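Local coordinates for protein geranylgeranyl pyrophosphate synthase (Corynebacterium glutamicum, PDB 3LK5) that probably catalyses magnesium-dependent condensation of isoprenyl diphosphates, such as dimethylallyl and isopentenyl diphosphate, in isoprenoid biosynthesis, at residues A102-L105 and I106-I110; V147-L150 and A151-A155; G274-R278 and E279-T283. One frame throughout, in Å; residues are numbered along the deposited sequence.

Interactions 1 and 2 are turns of two successive helices, 87-111 and 144-164, packed together with the centres of the two contacts about 9 Å apart. A probable hydrogen bond from His107 NE2 to Ile149 O, 2.9 Å, ties them together, and Cys103 SG reaches Gly152 O at 3.2 Å. Both also touch the second subunit. Interaction 3 stands apart, its centre about 17 Å from that of interaction 1 and about 25 Å from that of interaction 2. It nevertheless comes back to the same metal site: interaction 1 holds Asp108, a magnesium ligand, while in interaction 3 the side chain of Glu279 is about 3 Å from that of Asp112 and that of Lys281 about 5 Å from that of Asp194. No magnesium is bound to this chain.

Interaction 1. Residues A102-L105 and I106-I110; sequences ACAL and IHDDI
The first aspartate-rich motif of the polyprenyl synthases, DDxxD, starts at Asp108 near the end of helix 87-111, and in the turn leading into it Cys103 lies against the ring of His107. The sulfur sits over one face of the imidazole, SG 3.8 Å from the ring centroid and 26° off the normal. It is displaced toward the rim, where ND1 and CE1 of His107 are its nearest atoms, each 3.5 Å from SG. Cys103 gets there by turning SG opposite its own backbone N (chi1 -179°), so that it runs forward along the helix. Outside the turn, His107 ND1 is hydrogen-bonded to OD2 of Asp153 of the second subunit and NE2 to the backbone O of Ile149 of the same chain; with both nitrogens engaged, the rotation of the ring is fixed.

One residue on, Asp108, a magnesium ligand, folds its carboxylate back over the preceding turn. Its N donates to Ala104 O at 2.8 Å, and the same oxygen lies over the face of the carboxylate, 3.0 Å from Asp108 CG. Gln191 makes a weak bond to Asp108 OD1. Toward helix 45-59, Ile106 packs on Leu54 and Phe57. Its CG1 branch runs back along the helix beside the Ala102 carbonyl, CG1 3.2 Å and CD1 3.4 Å from Ala102 O.

Interaction 2. Residues V147-L150 and A151-A155; sequences VSIL and AGDMA
The carboxylate of Asp153 has Ile149 over one face: Ile149 O stands almost directly above the carboxyl carbon, 3.3 Å from Asp153 CG, and Ile149 CG2 comes in on that same side, 4.1 Å from OD2. Leu150 CD2 also approaches from this side but farther out, beyond the OD2 end, again at 4.1 Å from OD2 of Asp153. The side chains of Ile149 and Asp153 run side by side and point the same way, whereas that of Leu150 crosses Asp153 at a slant. Asp153 owes this position to a chi1 of -68°, which sets CG beside its own backbone N and thus close to the carbonyl that N bonds.

That bond, Asp153 N to Ile149 O, is 3.0 Å long. At the other end of the side chain, OD2 is hydrogen-bonded to His107 ND1 of the second subunit, while OD1 lies close to OD1 of Asp153 of the second subunit. Two carboxylates so close would probably repel, unless a proton is held between them or the neighbouring histidines carry charge.

Ala151 presents its small CB to the turn before it, 3.3 Å from Val147 O. Ser148 OG turns back to the Gly144 carbonyl, and selenomethionine Met154 packs on Ile188 of the second subunit. Regular bonds from residue i+4 back to residue i, such as Met154 N to Leu150 O at 2.8 Å, run through all of this. The whole makes up two unbroken turns of helix 144-164, at the dimer interface of this all-helical prenyl synthase fold.

Interaction 3. Residues G274-R278 and E279-T283; sequences GDDIR and EGKRT
Bends at chi3 of Arg278 (53°) and chi2 of Glu279 (120°) bring the guanidinium and carboxylate together in a salt bridge, Arg278 NH2 3.2 Å from Glu279 OE1, with their planes steeply inclined to each other. Arg278 also meets Asp275, whose carboxyl carbon lies in plane at the guanidinium edge: NE and NH2 both turn to Asp275 OD1 in a salt bridge whose hydrogen bonds are weak, NH2 to OD1 3.3 Å. The arginine thus joins two acids whose own oxygens, Asp275 OD2 and Glu279 OE1, are only 3.2 Å apart, and its charge probably offsets their repulsion.

The backbone closes helix 275-278 with a Schellman motif at Gly280, which has positive phi. Lys281 N bonds Asp276 O at 3.2 Å, in the carbonyl plane, while Gly280 N reaches Ile277 O from well above that carbonyl's plane. One water, donating to both Asp276 O and Lys281 O, reinforces the turn. Lys281, bent along its length, lays CG 3.7 Å from Asp276 OD1. Its NZ makes only a long salt bridge to that oxygen, but a second water links NZ to Asp276 OD2, 2.7 Å from each.

Glu279 touches Asp112, a magnesium ligand, placing the turn at the rim of the metal site. Ile277 packs on helices 236-263 and 314-326, and Thr283 caps the start of helix 284-296 through OG1 to Leu286 N.

Interaction 1. Residues A102-L105 and I106-I110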
loop_
_atom_site.group_PDB
_atom_site.type_symbol
_atom_site.label_atom_id
_atom_site.label_comp_id
_atom_site.label_asym_id
_atom_site.label_seq_id
_atom_site.Cartn_x
_atom_site.Cartn_y
_atom_site.Cartn_z
ATOM N N ALA A 102 -9.284 5.230 -2.279
ATOM C CA ALA A 102 -8.576 5.821 -3.410
ATOM C C ALA A 102 -7.574 4.809 -3.965
ATOM O O ALA A 102 -7.490 4.625 -5.191
ATOM C CB ALA A 102 -7.882 7.099 -3.033
ATOM N N CYS A 103 -6.801 4.161 -3.082
ATOM C CA CYS A 103 -5.832 3.150 -3.552
ATOM C C CYS A 103 -6.557 2.024 -4.274
ATOM O O CYS A 103 -6.133 1.592 -5.347
ATOM C CB CYS A 103 -5.026 2.554 -2.391
ATOM S SG CYS A 103 -3.778 1.309 -2.955
ATOM N N ALA A 104 -7.627 1.524 -3.667
ATOM C CA ALA A 104 -8.398 0.437 -4.258
ATOM C C ALA A 104 -8.858 0.782 -5.690
ATOM O O ALA A 104 -8.708 -0.031 -6.613
ATOM C CB ALA A 104 -9.651 0.120 -3.359
ATOM N N LEU A 105 -9.413 1.979 -5.872
ATOM C CA LEU A 105 -9.947 2.379 -7.192
ATOM C C LEU A 105 -8.829 2.587 -8.215
ATOM O O LEU A 105 -8.966 2.189 -9.372
ATOM C CB LEU A 105 -10.793 3.665 -7.076
ATOM C CG LEU A 105 -12.074 3.662 -6.225
ATOM C CD1 LEU A 105 -12.556 5.105 -6.020
ATOM C CD2 LEU A 105 -13.168 2.891 -6.927
ATOM N N ILE A 106 -7.734 3.220 -7.786
ATOM C CA ILE A 106 -6.601 3.480 -8.667
ATOM C C ILE A 106 -5.961 2.159 -9.110
ATOM O O ILE A 106 -5.757 1.936 -10.322
ATOM C CB ILE A 106 -5.583 4.442 -8.014
ATOM C CG1 ILE A 106 -6.225 5.815 -7.849
ATOM C CG2 ILE A 106 -4.289 4.522 -8.844
ATOM C CD1 ILE A 106 -5.480 6.758 -6.878
ATOM N N HIS A 107 -5.667 1.275 -8.150
ATOM C CA HIS A 107 -5.126 -0.044 -8.480
ATOM C C HIS A 107 -6.093 -0.948 -9.273
ATOM O O HIS A 107 -5.658 -1.640 -10.220
ATOM C CB HIS A 107 -4.611 -0.738 -7.206
ATOM C CG HIS A 107 -3.338 -0.145 -6.691
ATOM N ND1 HIS A 107 -2.661 -0.656 -5.599
ATOM C CD2 HIS A 107 -2.590 0.894 -7.149
ATOM C CE1 HIS A 107 -1.556 0.050 -5.409
ATOM N NE2 HIS A 107 -1.477 0.981 -6.344
ATOM N N ASP A 108 -7.384 -0.930 -8.906
ATOM C CA ASP A 108 -8.411 -1.703 -9.649
ATOM C C ASP A 108 -8.554 -1.208 -11.104
ATOM O O ASP A 108 -8.808 -2.013 -12.010
ATOM C CB ASP A 108 -9.791 -1.690 -8.960
ATOM C CG ASP A 108 -9.847 -2.573 -7.693
ATOM O OD1 ASP A 108 -8.957 -3.424 -7.486
ATOM O OD2 ASP A 108 -10.798 -2.418 -6.883
ATOM N N ASP A 109 -8.385 0.098 -11.312
ATOM C CA ASP A 109 -8.377 0.695 -12.658
ATOM C C ASP A 109 -7.253 0.118 -13.553
ATOM O O ASP A 109 -7.464 -0.132 -14.743
ATOM C CB ASP A 109 -8.299 2.231 -12.571
ATOM C CG ASP A 109 -8.105 2.893 -13.927
ATOM O OD1 ASP A 109 -7.055 3.549 -14.131
ATOM O OD2 ASP A 109 -8.992 2.753 -14.805
ATOM N N ILE A 110 -6.070 -0.098 -12.977
ATOM C CA ILE A 110 -4.928 -0.691 -13.692
ATOM C C ILE A 110 -5.174 -2.166 -13.964
ATOM O O ILE A 110 -4.861 -2.674 -15.053
ATOM C CB ILE A 110 -3.586 -0.524 -12.902
ATOM C CG1 ILE A 110 -3.256 0.954 -12.695
ATOM C CG2 ILE A 110 -2.442 -1.228 -13.616
ATOM C CD1 ILE A 110 -3.415 1.816 -13.988
#

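Interaction 2. Residues V147-L150 and A151-A155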
loop_
_atom_site.group_PDB
_atom_site.type_symbol
_atom_site.label_atom_id
_atom_site.label_comp_id
_atom_site.label_asym_id
_atom_site.label_seq_id
_atom_site.Cartn_x
_atom_site.Cartn_y
_atom_site.Cartn_z
ATOM N N VAL A 147 2.776 5.816 -12.635
ATOM C CA VAL A 147 2.353 6.880 -11.715
ATOM C C VAL A 147 1.170 6.398 -10.922
ATOM O O VAL A 147 1.084 6.694 -9.732
ATOM C CB VAL A 147 2.037 8.220 -12.440
ATOM C CG1 VAL A 147 1.449 9.256 -11.473
ATOM C CG2 VAL A 147 3.307 8.769 -13.104
ATOM N N SER A 148 0.270 5.655 -11.570
ATOM C CA SER A 148 -0.949 5.156 -10.903
ATOM C C SER A 148 -0.616 4.170 -9.781
ATOM O O SER A 148 -1.225 4.213 -8.709
ATOM C CB SER A 148 -1.896 4.453 -11.887
ATOM O OG SER A 148 -2.431 5.359 -12.817
ATOM N N ILE A 149 0.316 3.254 -10.038
ATOM C CA ILE A 149 0.666 2.286 -9.006
ATOM C C ILE A 149 1.199 3.045 -7.782
ATOM O O ILE A 149 0.758 2.783 -6.647
ATOM C CB ILE A 149 1.693 1.230 -9.505
ATOM C CG1 ILE A 149 1.022 0.283 -10.518
ATOM C CG2 ILE A 149 2.203 0.393 -8.350
ATOM C CD1 ILE A 149 1.998 -0.611 -11.202
ATOM N N LEU A 150 2.099 4.002 -8.021
ATOM C CA LEU A 150 2.777 4.688 -6.904
ATOM C C LEU A 150 1.812 5.666 -6.216
ATOM O O LEU A 150 1.869 5.838 -4.986
ATOM C CB LEU A 150 4.054 5.405 -7.368
ATOM C CG LEU A 150 5.133 4.490 -7.918
ATOM C CD1 LEU A 150 6.221 5.320 -8.553
ATOM C CD2 LEU A 150 5.707 3.655 -6.745
ATOM N N ALA A 151 0.909 6.274 -6.997
ATOM C CA ALA A 151 -0.090 7.186 -6.393
ATOM C C ALA A 151 -0.990 6.411 -5.458
ATOM O O ALA A 151 -1.310 6.868 -4.350
ATOM C CB ALA A 151 -0.946 7.883 -7.471
ATOM N N GLY A 152 -1.386 5.228 -5.903
ATOM C CA GLY A 152 -2.200 4.328 -5.062
ATOM C C GLY A 152 -1.429 3.953 -3.807
ATOM O O GLY A 152 -1.986 3.924 -2.718
ATOM N N ASP A 153 -0.134 3.682 -3.949
ATOM C CA ASP A 153 0.659 3.308 -2.771
ATOM C C ASP A 153 0.756 4.484 -1.795
ATOM O O ASP A 153 0.687 4.292 -0.584
ATOM C CB ASP A 153 2.069 2.869 -3.167
ATOM C CG ASP A 153 2.103 1.553 -3.949
ATOM O OD1 ASP A 153 1.096 0.818 -3.973
ATOM O OD2 ASP A 153 3.202 1.221 -4.504
HETATM N N MSE A 154 0.919 5.697 -2.327
HETATM C CA MSE A 154 0.915 6.895 -1.483
HETATM C C MSE A 154 -0.405 7.022 -0.704
HETATM O O MSE A 154 -0.387 7.335 0.490
HETATM C CB MSE A 154 1.187 8.162 -2.298
HETATM C CG MSE A 154 1.455 9.386 -1.426
HETATM SE SE MSE A 154 3.227 9.339 -0.591
HETATM C CE MSE A 154 4.240 9.972 -2.156
ATOM N N ALA A 155 -1.520 6.779 -1.385
ATOM C CA ALA A 155 -2.837 6.845 -0.735
ATOM C C ALA A 155 -2.892 5.828 0.396
ATOM O O ALA A 155 -3.414 6.121 1.464
ATOM C CB ALA A 155 -3.934 6.591 -1.731
#

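Interaction 3. Residues G274-R278 and E279-T283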
loop_
_atom_site.group_PDB
_atom_site.type_symbol
_atom_site.label_atom_id
_atom_site.label_comp_id
_atom_site.label_asym_id
_atom_site.label_seq_id
_atom_site.Cartn_x
_atom_site.Cartn_y
_atom_site.Cartn_z
ATOM N N GLY A 274 -24.499 -1.488 -19.130
ATOM C CA GLY A 274 -23.993 -2.858 -19.237
ATOM C C GLY A 274 -22.497 -3.005 -19.148
ATOM O O GLY A 274 -21.933 -4.031 -19.537
ATOM N N ASP A 275 -21.850 -1.972 -18.615
ATOM C CA ASP A 275 -20.412 -1.973 -18.401
ATOM C C ASP A 275 -19.890 -3.261 -17.794
ATOM O O ASP A 275 -18.816 -3.733 -18.161
ATOM C CB ASP A 275 -20.056 -0.816 -17.477
ATOM C CG ASP A 275 -18.610 -0.445 -17.561
ATOM O OD1 ASP A 275 -18.177 -0.077 -18.674
ATOM O OD2 ASP A 275 -17.928 -0.509 -16.514
ATOM N N ASP A 276 -20.654 -3.832 -16.857
ATOM C CA ASP A 276 -20.247 -5.081 -16.196
ATOM C C ASP A 276 -20.185 -6.262 -17.161
ATOM O O ASP A 276 -19.447 -7.215 -16.909
ATOM C CB ASP A 276 -21.181 -5.442 -15.032
ATOM C CG ASP A 276 -20.874 -4.659 -13.758
ATOM O OD1 ASP A 276 -19.910 -3.862 -13.736
ATOM O OD2 ASP A 276 -21.583 -4.847 -12.757
ATOM N N ILE A 277 -20.975 -6.205 -18.232
ATOM C CA ILE A 277 -20.915 -7.241 -19.283
ATOM C C ILE A 277 -19.610 -7.071 -20.083
ATOM O O ILE A 277 -18.827 -8.020 -20.223
ATOM C CB ILE A 277 -22.128 -7.203 -20.237
ATOM C CG1 ILE A 277 -23.465 -7.424 -19.506
ATOM C CG2 ILE A 277 -21.980 -8.245 -21.351
ATOM C CD1 ILE A 277 -23.531 -8.667 -18.653
ATOM N N ARG A 278 -19.395 -5.842 -20.575
ATOM C CA ARG A 278 -18.188 -5.462 -21.316
ATOM C C ARG A 278 -16.903 -5.772 -20.567
ATOM O O ARG A 278 -15.929 -6.169 -21.188
ATOM C CB ARG A 278 -18.229 -3.979 -21.720
ATOM C CG ARG A 278 -17.094 -3.554 -22.664
ATOM C CD ARG A 278 -16.770 -2.067 -22.530
ATOM N NE ARG A 278 -16.503 -1.703 -21.138
ATOM C CZ ARG A 278 -15.306 -1.749 -20.552
ATOM N NH1 ARG A 278 -14.228 -2.122 -21.240
ATOM N NH2 ARG A 278 -15.178 -1.411 -19.270
ATOM N N GLU A 279 -16.921 -5.616 -19.241
ATOM C CA GLU A 279 -15.746 -5.809 -18.394
ATOM C C GLU A 279 -15.583 -7.270 -17.947
ATOM O O GLU A 279 -14.561 -7.629 -17.377
ATOM C CB GLU A 279 -15.857 -4.895 -17.160
ATOM C CG GLU A 279 -14.552 -4.517 -16.465
ATOM C CD GLU A 279 -14.301 -3.004 -16.447
ATOM O OE1 GLU A 279 -15.257 -2.236 -16.179
ATOM O OE2 GLU A 279 -13.143 -2.592 -16.696
ATOM N N GLY A 280 -16.589 -8.112 -18.177
ATOM C CA GLY A 280 -16.526 -9.513 -17.726
ATOM C C GLY A 280 -16.536 -9.778 -16.225
ATOM O O GLY A 280 -15.895 -10.732 -15.758
ATOM N N LYS A 281 -17.266 -8.962 -15.454
ATOM C CA LYS A 281 -17.351 -9.178 -13.985
ATOM C C LYS A 281 -17.953 -10.543 -13.668
ATOM O O LYS A 281 -18.981 -10.923 -14.255
ATOM C CB LYS A 281 -18.207 -8.094 -13.306
ATOM C CG LYS A 281 -17.590 -6.681 -13.227
ATOM C CD LYS A 281 -16.875 -6.393 -11.882
ATOM C CE LYS A 281 -17.832 -6.152 -10.696
ATOM N NZ LYS A 281 -18.201 -4.705 -10.472
ATOM N N ARG A 282 -17.366 -11.254 -12.719
ATOM C CA ARG A 282 -17.891 -12.556 -12.318
ATOM C C ARG A 282 -18.866 -12.475 -11.132
ATOM O O ARG A 282 -18.530 -12.810 -9.987
ATOM C CB ARG A 282 -16.751 -13.545 -12.047
ATOM C CG ARG A 282 -15.972 -13.852 -13.298
ATOM C CD ARG A 282 -16.733 -14.838 -14.157
ATOM N NE ARG A 282 -16.267 -14.839 -15.537
ATOM C CZ ARG A 282 -16.818 -15.563 -16.517
ATOM N NH1 ARG A 282 -17.841 -16.393 -16.281
ATOM N NH2 ARG A 282 -16.323 -15.475 -17.747
ATOM N N THR A 283 -20.088 -12.054 -11.443
ATOM C CA THR A 283 -21.086 -11.772 -10.437
ATOM C C THR A 283 -21.906 -13.002 -10.046
ATOM O O THR A 283 -21.926 -14.047 -10.757
ATOM C CB THR A 283 -22.018 -10.650 -10.954
ATOM O OG1 THR A 283 -22.632 -11.065 -12.190
ATOM C CG2 THR A 283 -21.221 -9.367 -11.227
HETATM O O HOH W 1 -20.797 -9.613 -15.940
HETATM O O HOH W 2 -20.908 -4.925 -10.118
#